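SusD homolog (Bacteroides thetaiotaomicron VPI-5482, PDB 3IV0) probably binds glycans at the outer membrane of the bacterium and passes them to a partner transporter. Local coordinates at residues Y245-I250 / S261-F266; I363-A368 / E426-Y431; D305-L310 / E326-T331; C52-A57 / F300-D305. One frame throughout, in Å; residues are numbered along the deposited sequence. Where two conformers were deposited one is given.

Interaction 1: residues Y245-I250 / S261-F266; sequences YSLLDI and SDEGLF
Ser-246 N donates to Asp-262 O at 3.1 Å, tying the loop 245-250 to the turn in 261-266, and the same oxygen takes a CA-H...O contact from Tyr-245. Two residues on, Leu-248 N reaches Glu-263 OE1 at 3.0 Å, nearly along the carboxylate C-O axis. Glu-263 can offer that oxygen because its CG stands anti to the backbone N (chi1 -171°) and the chain runs on extended past Ser-246 O. Its charge is answered outside the pair: OE2 by Arg-366 and OE1 by Arg-398, so a buried carboxylate joins two arginines and a backbone N-H.

A water bridges Ser-246 OG and Asp-262 OD2, lying 2.9 Å from Ser-246 OG and donating to the carboxylate, while the other oxygen of Asp-262 meets Lys-196.

Apolar contact lies at both ends. Leu-265 CD2 sits over the centre of the Tyr-245 ring, 3.6 Å from the centroid and 7° off the normal, a CH-pi contact; the ring's OH is bonded to Trp-188 O. Leu-248 CD1 rests on Glu-263 CB at 3.9 Å.

The turn itself is a type I beta turn from Ser-261 to Gly-264, and Ser-261 OG accepts from Glu-263 N at 3.1 Å. That bond defines an ST turn, which leads the chain into the bulged strand 264-268.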
loop_
_atom_site.group_PDB
_atom_site.type_symbol
_atom_site.label_atom_id
_atom_site.label_comp_id
_atom_site.label_asym_id
_atom_site.label_seq_id
_atom_site.Cartn_x
_atom_site.Cartn_y
_atom_site.Cartn_z
ATOM N N TYR A 245 -15.877 11.704 -0.487
ATOM C CA TYR A 245 -14.718 11.485 0.340
ATOM C C TYR A 245 -14.542 12.633 1.312
ATOM O O TYR A 245 -14.765 13.789 0.984
ATOM C CB TYR A 245 -13.449 11.350 -0.517
ATOM C CG TYR A 245 -13.575 10.358 -1.649
ATOM C CD1 TYR A 245 -14.227 9.142 -1.481
ATOM C CD2 TYR A 245 -13.040 10.632 -2.886
ATOM C CE1 TYR A 245 -14.370 8.255 -2.528
ATOM C CE2 TYR A 245 -13.171 9.737 -3.946
ATOM C CZ TYR A 245 -13.847 8.555 -3.759
ATOM O OH TYR A 245 -13.968 7.703 -4.848
ATOM N N SER A 246 -14.088 12.314 2.510
ATOM C CA SER A 246 -13.768 13.345 3.478
ATOM C C SER A 246 -12.680 12.859 4.418
ATOM O O SER A 246 -12.412 11.657 4.519
ATOM C CB SER A 246 -15.002 13.784 4.238
ATOM O OG SER A 246 -15.596 12.681 4.824
ATOM N N LEU A 247 -12.039 13.797 5.085
ATOM C CA LEU A 247 -11.117 13.483 6.157
ATOM C C LEU A 247 -11.866 13.379 7.485
ATOM O O LEU A 247 -12.467 14.366 7.921
ATOM C CB LEU A 247 -10.060 14.570 6.251
ATOM C CG LEU A 247 -9.142 14.742 5.044
ATOM C CD1 LEU A 247 -8.104 15.844 5.341
ATOM C CD2 LEU A 247 -8.467 13.466 4.678
ATOM N N LEU A 248 -11.846 12.234 8.136
ATOM C CA LEU A 248 -12.537 12.117 9.425
ATOM C C LEU A 248 -11.791 12.863 10.521
ATOM O O LEU A 248 -10.581 13.121 10.447
ATOM C CB LEU A 248 -12.663 10.655 9.829
ATOM C CG LEU A 248 -13.852 9.876 9.239
ATOM C CD1 LEU A 248 -13.799 9.701 7.712
ATOM C CD2 LEU A 248 -13.985 8.491 9.946
ATOM N N ASP A 249 -12.516 13.256 11.554
ATOM C CA ASP A 249 -11.867 13.838 12.717
ATOM C C ASP A 249 -10.798 12.905 13.236
ATOM O O ASP A 249 -10.952 11.695 13.219
ATOM C CB ASP A 249 -12.890 14.113 13.821
ATOM C CG ASP A 249 -13.783 15.292 13.512
ATOM O OD1 ASP A 249 -13.557 15.971 12.493
ATOM O OD2 ASP A 249 -14.723 15.544 14.303
ATOM N N ILE A 250 -9.692 13.467 13.699
ATOM C CA ILE A 250 -8.601 12.658 14.195
ATOM C C ILE A 250 -8.983 11.806 15.394
ATOM O O ILE A 250 -8.435 10.722 15.586
ATOM C CB ILE A 250 -7.346 13.525 14.468
ATOM C CG1 ILE A 250 -6.085 12.654 14.591
ATOM C CG2 ILE A 250 -7.559 14.428 15.699
ATOM C CD1 ILE A 250 -5.568 12.034 13.254
ATOM N N SER A 261 -14.888 3.540 5.832
ATOM C CA SER A 261 -15.143 4.939 6.128
ATOM C C SER A 261 -15.162 5.794 4.874
ATOM O O SER A 261 -14.720 5.377 3.804
ATOM C CB SER A 261 -14.085 5.529 7.079
ATOM O OG SER A 261 -12.914 5.910 6.347
ATOM N N ASP A 262 -15.594 7.040 5.029
ATOM C CA ASP A 262 -15.628 7.967 3.898
ATOM C C ASP A 262 -14.237 8.479 3.493
ATOM O O ASP A 262 -14.122 9.248 2.556
ATOM C CB ASP A 262 -16.475 9.206 4.218
ATOM C CG ASP A 262 -17.982 8.937 4.190
ATOM O OD1 ASP A 262 -18.401 7.795 3.956
ATOM O OD2 ASP A 262 -18.736 9.914 4.367
ATOM N N GLU A 263 -13.187 8.079 4.214
ATOM C CA GLU A 263 -11.840 8.471 3.884
ATOM C C GLU A 263 -11.150 7.383 3.057
ATOM O O GLU A 263 -10.144 7.653 2.386
ATOM C CB GLU A 263 -11.055 8.772 5.169
ATOM C CG GLU A 263 -9.726 9.379 4.901
ATOM C CD GLU A 263 -9.041 10.020 6.070
ATOM O OE1 GLU A 263 -9.728 10.485 6.995
ATOM O OE2 GLU A 263 -7.785 10.149 5.981
ATOM N N GLY A 264 -11.662 6.168 3.078
ATOM C CA GLY A 264 -10.986 5.087 2.379
ATOM C C GLY A 264 -11.082 5.262 0.870
ATOM O O GLY A 264 -12.118 5.677 0.350
ATOM N N LEU A 265 -10.017 4.954 0.145
ATOM C CA LEU A 265 -10.071 4.906 -1.314
ATOM C C LEU A 265 -9.945 3.454 -1.784
ATOM O O LEU A 265 -10.632 3.092 -2.752
ATOM C CB LEU A 265 -9.017 5.806 -1.980
ATOM C CG LEU A 265 -9.221 7.301 -1.733
ATOM C CD1 LEU A 265 -8.072 8.090 -2.353
ATOM C CD2 LEU A 265 -10.551 7.803 -2.219
ATOM N N PHE A 266 -9.064 2.630 -1.231
ATOM C CA PHE A 266 -9.077 1.191 -1.541
ATOM C C PHE A 266 -8.613 0.478 -0.311
ATOM O O PHE A 266 -7.609 0.873 0.316
ATOM C CB PHE A 266 -8.254 0.799 -2.779
ATOM C CG PHE A 266 -8.441 -0.639 -3.136
ATOM C CD1 PHE A 266 -9.701 -1.063 -3.552
ATOM C CD2 PHE A 266 -7.476 -1.577 -2.904
ATOM C CE1 PHE A 266 -9.942 -2.397 -3.788
ATOM C CE2 PHE A 266 -7.723 -2.923 -3.127
ATOM C CZ PHE A 266 -8.972 -3.325 -3.562
HETATM O O HOH W 1 -17.876 12.122 3.062
#

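Interaction 2: residues I363-A368 / E426-Y431; sequences IVFRYA and EGHYYY
Ile-363 O and Glu-426 OE1 are bridged by a water, 2.9 Å from Ile-363 O, that also lies by His-428 NE2. Next along the strand, Val-364 points its side chain away and makes its contact with the carbonyl: His-428 NE2 donates to Val-364 O at 2.9 Å. The oxygen is met almost head-on, but the N-H is bent (133° at the hydrogen) and the acceptor is tilted somewhat from the imidazole plane. A second water donates to Val-364 O and to Glu-426 O, giving this link a bridge between the two backbones.

Phe-365 adds an apolar edge, its CD1 lying 4.2 Å from His-428 CE1 near the planes of both rings. Leu-265 and Phe-266 pair with Phe-365 at the classic bulge of the neighbouring strand.

Arg-366, at the N-cap position of helix 367-381, carries the charge. Its side chain is extended from CG to NE, which presents the guanidinium side-on to Glu-426: Arg-366 NE donates to OE1 at 2.8 Å and NH2 to OE2 at 2.7 Å. Both bonds are nearly straight, both use syn lone pairs, and the two planes are only 18° apart. The pairing therefore fixes the rotation of both groups.

Further charges surround this buried pair. NH1 of Arg-366, besides its bond to Glu-263, meets Glu-422, while Glu-426 OE2 takes Lys-343. Such alternating charges would be expected to stabilise the ionised forms of Arg-366 and Glu-426 inside the protein.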
loop_
_atom_site.group_PDB
_atom_site.type_symbol
_atom_site.label_atom_id
_atom_site.label_comp_id
_atom_site.label_asym_id
_atom_site.label_seq_id
_atom_site.Cartn_x
_atom_site.Cartn_y
_atom_site.Cartn_z
ATOM N N ILE A 363 -5.888 -0.645 4.985
ATOM C CA ILE A 363 -6.188 0.547 4.197
ATOM C C ILE A 363 -5.090 0.837 3.195
ATOM O O ILE A 363 -4.054 1.436 3.569
ATOM C CB ILE A 363 -6.390 1.782 5.057
ATOM C CG1 ILE A 363 -7.423 1.515 6.169
ATOM C CG2 ILE A 363 -6.882 2.945 4.200
ATOM C CD1 ILE A 363 -8.827 0.960 5.724
ATOM N N VAL A 364 -5.268 0.439 1.935
ATOM C CA VAL A 364 -4.218 0.507 0.945
ATOM C C VAL A 364 -4.027 1.943 0.480
ATOM O O VAL A 364 -2.882 2.451 0.456
ATOM C CB VAL A 364 -4.533 -0.420 -0.249
ATOM C CG1 VAL A 364 -3.478 -0.250 -1.370
ATOM C CG2 VAL A 364 -4.572 -1.873 0.204
ATOM N N PHE A 365 -5.096 2.605 0.104
ATOM C CA PHE A 365 -5.076 3.994 -0.317
ATOM C C PHE A 365 -6.161 4.697 0.451
ATOM O O PHE A 365 -7.302 4.212 0.532
ATOM C CB PHE A 365 -5.369 4.135 -1.807
ATOM C CG PHE A 365 -4.400 3.413 -2.719
ATOM C CD1 PHE A 365 -3.013 3.541 -2.586
ATOM C CD2 PHE A 365 -4.901 2.642 -3.787
ATOM C CE1 PHE A 365 -2.163 2.901 -3.438
ATOM C CE2 PHE A 365 -4.012 1.999 -4.656
ATOM C CZ PHE A 365 -2.654 2.116 -4.451
ATOM N N ARG A 366 -5.867 5.870 0.995
ATOM C CA ARG A 366 -6.938 6.672 1.576
ATOM C C ARG A 366 -6.796 8.150 1.239
ATOM O O ARG A 366 -5.777 8.592 0.673
ATOM C CB ARG A 366 -7.096 6.463 3.065
ATOM C CG ARG A 366 -5.931 6.895 3.874
ATOM C CD ARG A 366 -6.244 6.707 5.375
ATOM N NE ARG A 366 -5.035 6.834 6.184
ATOM C CZ ARG A 366 -4.715 7.908 6.908
ATOM N NH1 ARG A 366 -5.458 8.987 6.935
ATOM N NH2 ARG A 366 -3.611 7.884 7.623
ATOM N N TYR A 367 -7.833 8.919 1.521
ATOM C CA TYR A 367 -7.957 10.266 0.985
ATOM C C TYR A 367 -6.845 11.187 1.468
ATOM O O TYR A 367 -6.343 11.980 0.681
ATOM C CB TYR A 367 -9.348 10.778 1.299
ATOM C CG TYR A 367 -9.754 12.083 0.665
ATOM C CD1 TYR A 367 -9.611 12.338 -0.698
ATOM C CD2 TYR A 367 -10.384 13.046 1.430
ATOM C CE1 TYR A 367 -10.027 13.556 -1.240
ATOM C CE2 TYR A 367 -10.852 14.232 0.882
ATOM C CZ TYR A 367 -10.632 14.485 -0.426
ATOM O OH TYR A 367 -11.086 15.670 -0.963
ATOM N N ALA A 368 -6.389 11.080 2.714
ATOM C CA ALA A 368 -5.302 11.945 3.165
ATOM C C ALA A 368 -4.054 11.676 2.353
ATOM O O ALA A 368 -3.310 12.605 2.011
ATOM C CB ALA A 368 -4.985 11.737 4.673
ATOM N N GLU A 426 0.893 1.947 7.378
ATOM C CA GLU A 426 -0.031 1.634 6.292
ATOM C C GLU A 426 0.667 1.088 5.043
ATOM O O GLU A 426 0.022 0.931 4.006
ATOM C CB GLU A 426 -0.901 2.852 5.950
ATOM C CG GLU A 426 -1.796 3.266 7.135
ATOM C CD GLU A 426 -2.519 4.556 6.904
ATOM O OE1 GLU A 426 -3.309 4.654 5.941
ATOM O OE2 GLU A 426 -2.336 5.507 7.689
ATOM N N GLY A 427 1.951 0.818 5.104
ATOM C CA GLY A 427 2.642 0.141 4.014
ATOM C C GLY A 427 3.192 1.038 2.934
ATOM O O GLY A 427 3.479 0.538 1.839
ATOM N N HIS A 428 3.366 2.317 3.220
ATOM C CA HIS A 428 3.884 3.285 2.278
ATOM C C HIS A 428 5.331 3.691 2.498
ATOM O O HIS A 428 5.952 4.152 1.571
ATOM C CB HIS A 428 3.011 4.535 2.261
ATOM C CG HIS A 428 1.653 4.302 1.704
ATOM N ND1 HIS A 428 1.444 4.180 0.345
ATOM C CD2 HIS A 428 0.466 4.088 2.312
ATOM C CE1 HIS A 428 0.152 3.938 0.148
ATOM N NE2 HIS A 428 -0.460 3.890 1.313
ATOM N N TYR A 429 5.843 3.600 3.712
ATOM C CA TYR A 429 7.136 4.134 4.066
ATOM C C TYR A 429 8.235 3.757 3.097
ATOM O O TYR A 429 8.890 4.624 2.496
ATOM C CB TYR A 429 7.481 3.676 5.479
ATOM C CG TYR A 429 8.924 3.918 5.860
ATOM C CD1 TYR A 429 9.385 5.198 6.168
ATOM C CD2 TYR A 429 9.802 2.853 5.948
ATOM C CE1 TYR A 429 10.752 5.388 6.524
ATOM C CE2 TYR A 429 11.146 3.028 6.278
ATOM C CZ TYR A 429 11.592 4.273 6.605
ATOM O OH TYR A 429 12.953 4.373 6.934
ATOM N N TYR A 430 8.467 2.455 2.946
ATOM C CA TYR A 430 9.592 2.032 2.151
ATOM C C TYR A 430 9.411 2.416 0.692
ATOM O O TYR A 430 10.344 2.836 0.017
ATOM C CB TYR A 430 9.836 0.524 2.294
ATOM C CG TYR A 430 10.920 0.049 1.391
ATOM C CD1 TYR A 430 12.255 0.262 1.686
ATOM C CD2 TYR A 430 10.619 -0.581 0.220
ATOM C CE1 TYR A 430 13.249 -0.184 0.831
ATOM C CE2 TYR A 430 11.579 -1.025 -0.630
ATOM C CZ TYR A 430 12.912 -0.820 -0.337
ATOM O OH TYR A 430 13.921 -1.255 -1.168
ATOM N N TYR A 431 8.190 2.226 0.212
ATOM C CA TYR A 431 7.899 2.458 -1.181
ATOM C C TYR A 431 7.999 3.953 -1.517
ATOM O O TYR A 431 8.516 4.313 -2.584
ATOM C CB TYR A 431 6.522 1.885 -1.470
ATOM C CG TYR A 431 6.481 0.378 -1.424
ATOM C CD1 TYR A 431 7.326 -0.386 -2.220
ATOM C CD2 TYR A 431 5.548 -0.285 -0.656
ATOM C CE1 TYR A 431 7.277 -1.777 -2.198
ATOM C CE2 TYR A 431 5.472 -1.685 -0.645
ATOM C CZ TYR A 431 6.306 -2.402 -1.453
ATOM O OH TYR A 431 6.214 -3.797 -1.523
HETATM O O HOH W 2 -2.948 4.088 3.225
HETATM O O HOH W 3 -0.757 0.657 1.193
#

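Interaction 3: residues D305-L310 / E326-T331; sequences DYLMTL and EKIYST
A short helix, 304-310, is packed here against a type I beta turn running from Lys-327 to Ser-330. Leu-307 points toward the turn and crosses Ile-328 at a slant, its CD1 3.9 Å from Ile-328 CG1. The reach of Ile-328 follows from its first torsion, which holds CG1 anti to the backbone N (chi1 -178°) and directs it at the leucine.

Tyr-329 covers the next part of the helix. Leu-307 O lies at the ring edge, near its plane, 3.6 Å from Tyr-329 CE1, while Ile-328 CG2 of the same turn sits 3.7 Å above one face, over the ring centre. In the modelled conformer of selenomethionine Met-308, SE makes an oblique Met-aromatic contact, 5.1 Å from the ring centroid, though its fine geometry is doubtful. The phenol OH is bonded to Phe-311 O just past the helix.

Replacing Tyr-329 with an alanine would probably leave Phe-311 O without this phenol donor and open a gap beside Leu-307 and Ile-328.

At the solvent side, Thr-331 CG2 approaches Asp-305 OD1. The contact lies where helix 304-310 meets the loop that follows helix 318-323: Leu-307 also touches Phe-324, Lys-339 bonds Ile-328 O and Ser-330 O, and Leu-310 packs on helix 408-422.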
loop_
_atom_site.group_PDB
_atom_site.type_symbol
_atom_site.label_atom_id
_atom_site.label_comp_id
_atom_site.label_asym_id
_atom_site.label_seq_id
_atom_site.Cartn_x
_atom_site.Cartn_y
_atom_site.Cartn_z
ATOM N N ASP A 305 14.674 8.386 18.660
ATOM C CA ASP A 305 15.272 9.493 17.935
ATOM C C ASP A 305 14.513 9.729 16.638
ATOM O O ASP A 305 14.229 10.872 16.290
ATOM C CB ASP A 305 16.743 9.236 17.642
ATOM C CG ASP A 305 17.603 9.179 18.908
ATOM O OD1 ASP A 305 17.491 10.071 19.769
ATOM O OD2 ASP A 305 18.395 8.216 19.033
ATOM N N TYR A 306 14.192 8.660 15.912
ATOM C CA TYR A 306 13.393 8.807 14.711
ATOM C C TYR A 306 12.059 9.496 14.999
ATOM O O TYR A 306 11.660 10.415 14.290
ATOM C CB TYR A 306 13.127 7.454 14.077
ATOM C CG TYR A 306 12.294 7.558 12.818
ATOM C CD1 TYR A 306 12.775 8.273 11.720
ATOM C CD2 TYR A 306 11.057 6.978 12.736
ATOM C CE1 TYR A 306 12.045 8.386 10.550
ATOM C CE2 TYR A 306 10.303 7.069 11.533
ATOM C CZ TYR A 306 10.827 7.798 10.468
ATOM O OH TYR A 306 10.113 7.907 9.290
ATOM N N LEU A 307 11.360 9.066 16.048
ATOM C CA LEU A 307 10.048 9.612 16.335
ATOM C C LEU A 307 10.153 11.051 16.862
ATOM O O LEU A 307 9.250 11.845 16.652
ATOM C CB LEU A 307 9.262 8.657 17.246
ATOM C CG LEU A 307 8.958 7.273 16.641
ATOM C CD1 LEU A 307 8.203 6.425 17.655
ATOM C CD2 LEU A 307 8.178 7.360 15.300
HETATM N N MSE A 308 11.251 11.394 17.534
HETATM C CA MSE A 308 11.471 12.789 17.918
HETATM C C MSE A 308 11.688 13.654 16.668
HETATM O O MSE A 308 11.387 14.849 16.687
HETATM C CB MSE A 308 12.661 12.914 18.870
HETATM C CG MSE A 308 12.319 12.593 20.319
HETATM SE SE MSE A 308 13.819 12.901 21.527
HETATM C CE MSE A 308 14.834 11.400 21.117
ATOM N N THR A 309 12.253 13.085 15.604
ATOM C CA THR A 309 12.385 13.815 14.325
ATOM C C THR A 309 11.050 13.922 13.598
ATOM O O THR A 309 10.645 14.988 13.119
ATOM C CB THR A 309 13.345 13.081 13.397
ATOM O OG1 THR A 309 14.667 13.143 13.958
ATOM C CG2 THR A 309 13.318 13.672 11.948
ATOM N N LEU A 310 10.358 12.802 13.549
ATOM C CA LEU A 310 9.108 12.716 12.854
ATOM C C LEU A 310 7.975 13.514 13.497
ATOM O O LEU A 310 7.204 14.194 12.811
ATOM C CB LEU A 310 8.735 11.232 12.743
ATOM C CG LEU A 310 7.572 10.881 11.831
ATOM C CD1 LEU A 310 7.893 11.376 10.424
ATOM C CD2 LEU A 310 7.310 9.358 11.853
ATOM N N GLU A 326 2.669 6.974 25.781
ATOM C CA GLU A 326 3.465 8.046 26.369
ATOM C C GLU A 326 4.973 7.815 26.258
ATOM O O GLU A 326 5.762 8.737 26.432
ATOM C CB GLU A 326 3.028 8.268 27.824
ATOM C CG GLU A 326 3.453 9.589 28.405
ATOM C CD GLU A 326 2.720 9.905 29.701
ATOM O OE1 GLU A 326 1.611 10.485 29.636
ATOM O OE2 GLU A 326 3.257 9.566 30.777
ATOM N N LYS A 327 5.384 6.596 25.882
ATOM C CA LYS A 327 6.783 6.269 25.696
ATOM C C LYS A 327 7.244 6.430 24.247
ATOM O O LYS A 327 8.284 5.942 23.860
ATOM C CB LYS A 327 7.039 4.834 26.153
ATOM C CG LYS A 327 6.682 4.613 27.618
ATOM C CD LYS A 327 6.467 3.140 27.946
ATOM C CE LYS A 327 5.039 2.662 27.654
ATOM N NZ LYS A 327 4.141 2.749 28.848
ATOM N N ILE A 328 6.473 7.192 23.478
ATOM C CA ILE A 328 6.806 7.460 22.072
ATOM C C ILE A 328 8.288 7.738 21.796
ATOM O O ILE A 328 8.867 7.206 20.843
ATOM C CB ILE A 328 5.942 8.609 21.529
ATOM C CG1 ILE A 328 6.233 8.872 20.045
ATOM C CG2 ILE A 328 6.105 9.892 22.390
ATOM C CD1 ILE A 328 5.343 9.962 19.479
ATOM N N TYR A 329 8.944 8.569 22.621
ATOM C CA TYR A 329 10.316 8.953 22.359
ATOM C C TYR A 329 11.379 8.082 23.037
ATOM O O TYR A 329 12.559 8.351 22.867
ATOM C CB TYR A 329 10.554 10.428 22.734
ATOM C CG TYR A 329 9.598 11.430 22.098
ATOM C CD1 TYR A 329 9.393 11.464 20.713
ATOM C CD2 TYR A 329 8.916 12.345 22.867
ATOM C CE1 TYR A 329 8.555 12.400 20.136
ATOM C CE2 TYR A 329 8.069 13.272 22.302
ATOM C CZ TYR A 329 7.902 13.303 20.912
ATOM O OH TYR A 329 7.048 14.247 20.401
ATOM N N SER A 330 10.950 7.054 23.764
ATOM C CA SER A 330 11.884 6.226 24.507
ATOM C C SER A 330 12.942 5.644 23.599
ATOM O O SER A 330 12.663 5.224 22.461
ATOM C CB SER A 330 11.165 5.092 25.234
ATOM O OG SER A 330 12.123 4.259 25.881
ATOM N N THR A 331 14.172 5.626 24.087
ATOM C CA THR A 331 15.273 5.042 23.343
ATOM C C THR A 331 15.551 3.628 23.844
ATOM O O THR A 331 16.487 2.979 23.392
ATOM C CB THR A 331 16.539 5.889 23.412
ATOM O OG1 THR A 331 16.911 6.083 24.781
ATOM C CG2 THR A 331 16.339 7.249 22.754
#

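Interaction 4: residues C52-A57 / F300-D305; sequences CAPITA and FCYSGD
Ile-55 lies over two aromatic faces at once. Its CG2 branch sits above the centre of the Tyr-302 ring, 3.7 Å from the centroid and 9° off the normal, and its CD1 stands over the Phe-300 ring at 4.0 Å from the centroid; both are CH-pi contacts. Tyr-302 CE1 in turn lies at the edge of Phe-300, in its plane. The isoleucine spans both rings because CG1 is placed between the backbone N and the carbonyl carbon (chi1 60°), leaving CG2 beside the N. A glycine in place of Tyr-302 would probably leave the CG2 methyl of Ile-55 without its aromatic cover and open a gap beside Phe-300.

Thr-56 and Cys-301 form an antiparallel hydrogen-bonded pair, both N-to-O bonds at 3.0 Å. The flanking non-hydrogen-bonded pairs, Ile-55 with Tyr-302 and Ala-57 with Phe-300, put these side chains on one face. Beyond, Ser-303 N donates to Pro-54 O at 2.8 Å, and Ser-303 OG caps helix 304-310 at Tyr-306 N.

Val-65 of helix 63-69 covers Ile-55 and Phe-300. The whole is a two-stranded antiparallel sheet, its strands at 155°, joining segments 243 residues apart in a largely helical protein.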
loop_
_atom_site.group_PDB
_atom_site.type_symbol
_atom_site.label_atom_id
_atom_site.label_comp_id
_atom_site.label_asym_id
_atom_site.label_seq_id
_atom_site.Cartn_x
_atom_site.Cartn_y
_atom_site.Cartn_z
ATOM N N CYS A 52 14.035 -1.079 5.706
ATOM C CA CYS A 52 14.786 0.171 5.905
ATOM C C CYS A 52 14.175 1.083 6.957
ATOM O O CYS A 52 14.490 2.268 6.982
ATOM C CB CYS A 52 15.006 0.930 4.588
ATOM S SG CYS A 52 15.946 -0.018 3.372
ATOM N N ALA A 53 13.273 0.563 7.805
ATOM C CA ALA A 53 12.709 1.317 8.898
ATOM C C ALA A 53 13.640 1.233 10.130
ATOM O O ALA A 53 14.286 0.193 10.336
ATOM C CB ALA A 53 11.320 0.771 9.254
ATOM N N PRO A 54 13.686 2.302 10.920
ATOM C CA PRO A 54 14.523 2.333 12.138
ATOM C C PRO A 54 13.829 1.604 13.293
ATOM O O PRO A 54 13.398 2.209 14.284
ATOM C CB PRO A 54 14.689 3.818 12.382
ATOM C CG PRO A 54 13.441 4.413 11.912
ATOM C CD PRO A 54 13.025 3.593 10.691
ATOM N N ILE A 55 13.756 0.280 13.137
ATOM C CA ILE A 55 13.047 -0.591 14.054
ATOM C C ILE A 55 13.997 -1.620 14.643
ATOM O O ILE A 55 14.994 -2.015 14.026
ATOM C CB ILE A 55 11.840 -1.276 13.367
ATOM C CG1 ILE A 55 12.245 -2.139 12.174
ATOM C CG2 ILE A 55 10.796 -0.232 12.989
ATOM C CD1 ILE A 55 11.039 -2.923 11.582
ATOM N N THR A 56 13.648 -2.059 15.849
ATOM C CA THR A 56 14.415 -3.058 16.557
ATOM C C THR A 56 13.487 -4.073 17.201
ATOM O O THR A 56 12.498 -3.686 17.793
ATOM C CB THR A 56 15.265 -2.405 17.676
ATOM O OG1 THR A 56 16.089 -1.383 17.113
ATOM C CG2 THR A 56 16.111 -3.434 18.373
ATOM N N ALA A 57 13.805 -5.361 17.066
ATOM C CA ALA A 57 13.048 -6.439 17.708
ATOM C C ALA A 57 13.300 -6.478 19.193
ATOM O O ALA A 57 14.422 -6.270 19.623
ATOM C CB ALA A 57 13.405 -7.780 17.088
ATOM N N PHE A 300 8.354 -5.425 17.704
ATOM C CA PHE A 300 9.389 -4.425 17.483
ATOM C C PHE A 300 8.925 -3.038 17.869
ATOM O O PHE A 300 7.752 -2.795 18.088
ATOM C CB PHE A 300 9.917 -4.427 16.026
ATOM C CG PHE A 300 8.896 -4.035 14.970
ATOM C CD1 PHE A 300 8.600 -2.692 14.702
ATOM C CD2 PHE A 300 8.275 -4.993 14.213
ATOM C CE1 PHE A 300 7.696 -2.331 13.717
ATOM C CE2 PHE A 300 7.349 -4.640 13.236
ATOM C CZ PHE A 300 7.072 -3.321 12.979
ATOM N N CYS A 301 9.891 -2.138 17.941
ATOM C CA CYS A 301 9.610 -0.738 18.163
ATOM C C CYS A 301 10.471 0.151 17.280
ATOM O O CYS A 301 11.527 -0.238 16.813
ATOM C CB CYS A 301 9.811 -0.357 19.642
ATOM S SG CYS A 301 11.493 -0.490 20.275
ATOM N N TYR A 302 9.992 1.376 17.110
ATOM C CA TYR A 302 10.684 2.414 16.365
ATOM C C TYR A 302 11.647 3.172 17.260
ATOM O O TYR A 302 11.337 3.431 18.427
ATOM C CB TYR A 302 9.665 3.424 15.822
ATOM C CG TYR A 302 8.938 2.915 14.582
ATOM C CD1 TYR A 302 7.868 2.063 14.711
ATOM C CD2 TYR A 302 9.393 3.229 13.322
ATOM C CE1 TYR A 302 7.209 1.582 13.591
ATOM C CE2 TYR A 302 8.728 2.737 12.177
ATOM C CZ TYR A 302 7.648 1.927 12.350
ATOM O OH TYR A 302 6.978 1.422 11.258
ATOM N N SER A 303 12.775 3.544 16.707
ATOM C CA SER A 303 13.719 4.444 17.375
ATOM C C SER A 303 13.030 5.673 17.946
ATOM O O SER A 303 12.301 6.371 17.265
ATOM C CB SER A 303 14.773 4.870 16.352
ATOM O OG SER A 303 15.462 6.033 16.717
ATOM N N GLY A 304 13.348 5.998 19.193
ATOM C CA GLY A 304 12.865 7.228 19.790
ATOM C C GLY A 304 13.438 8.457 19.137
ATOM O O GLY A 304 12.739 9.449 19.022
ATOM N N ASP A 305 14.674 8.386 18.660
ATOM C CA ASP A 305 15.272 9.493 17.935
ATOM C C ASP A 305 14.513 9.729 16.638
ATOM O O ASP A 305 14.229 10.872 16.290
ATOM C CB ASP A 305 16.743 9.236 17.642
ATOM C CG ASP A 305 17.603 9.179 18.908
ATOM O OD1 ASP A 305 17.491 10.071 19.769
ATOM O OD2 ASP A 305 18.395 8.216 19.033
#

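How the interactions relate
Interaction 2 is the deepest, its centre about 5 Å from the centre of the chain, and all its touching residues are buried; it relies on paired charges, a histidine-to-backbone hydrogen bond and waters. Interaction 1, its centre about 16 Å out, reaches the same sheet through strand 264-268, the neighbour of 362-366, and the salt bridge of Glu-263 with Arg-366 makes one polar network of the two. Interactions 3 and 4 lie farther out and share helix 304-310 and Asp-305. There apolar and aromatic packing dominates, backed by strand pairing in the buried interaction 4 but not in the more exposed interaction 3. Tyr-429 connects the two halves, touching Tyr-306 and bonding probably to Cys-52 O.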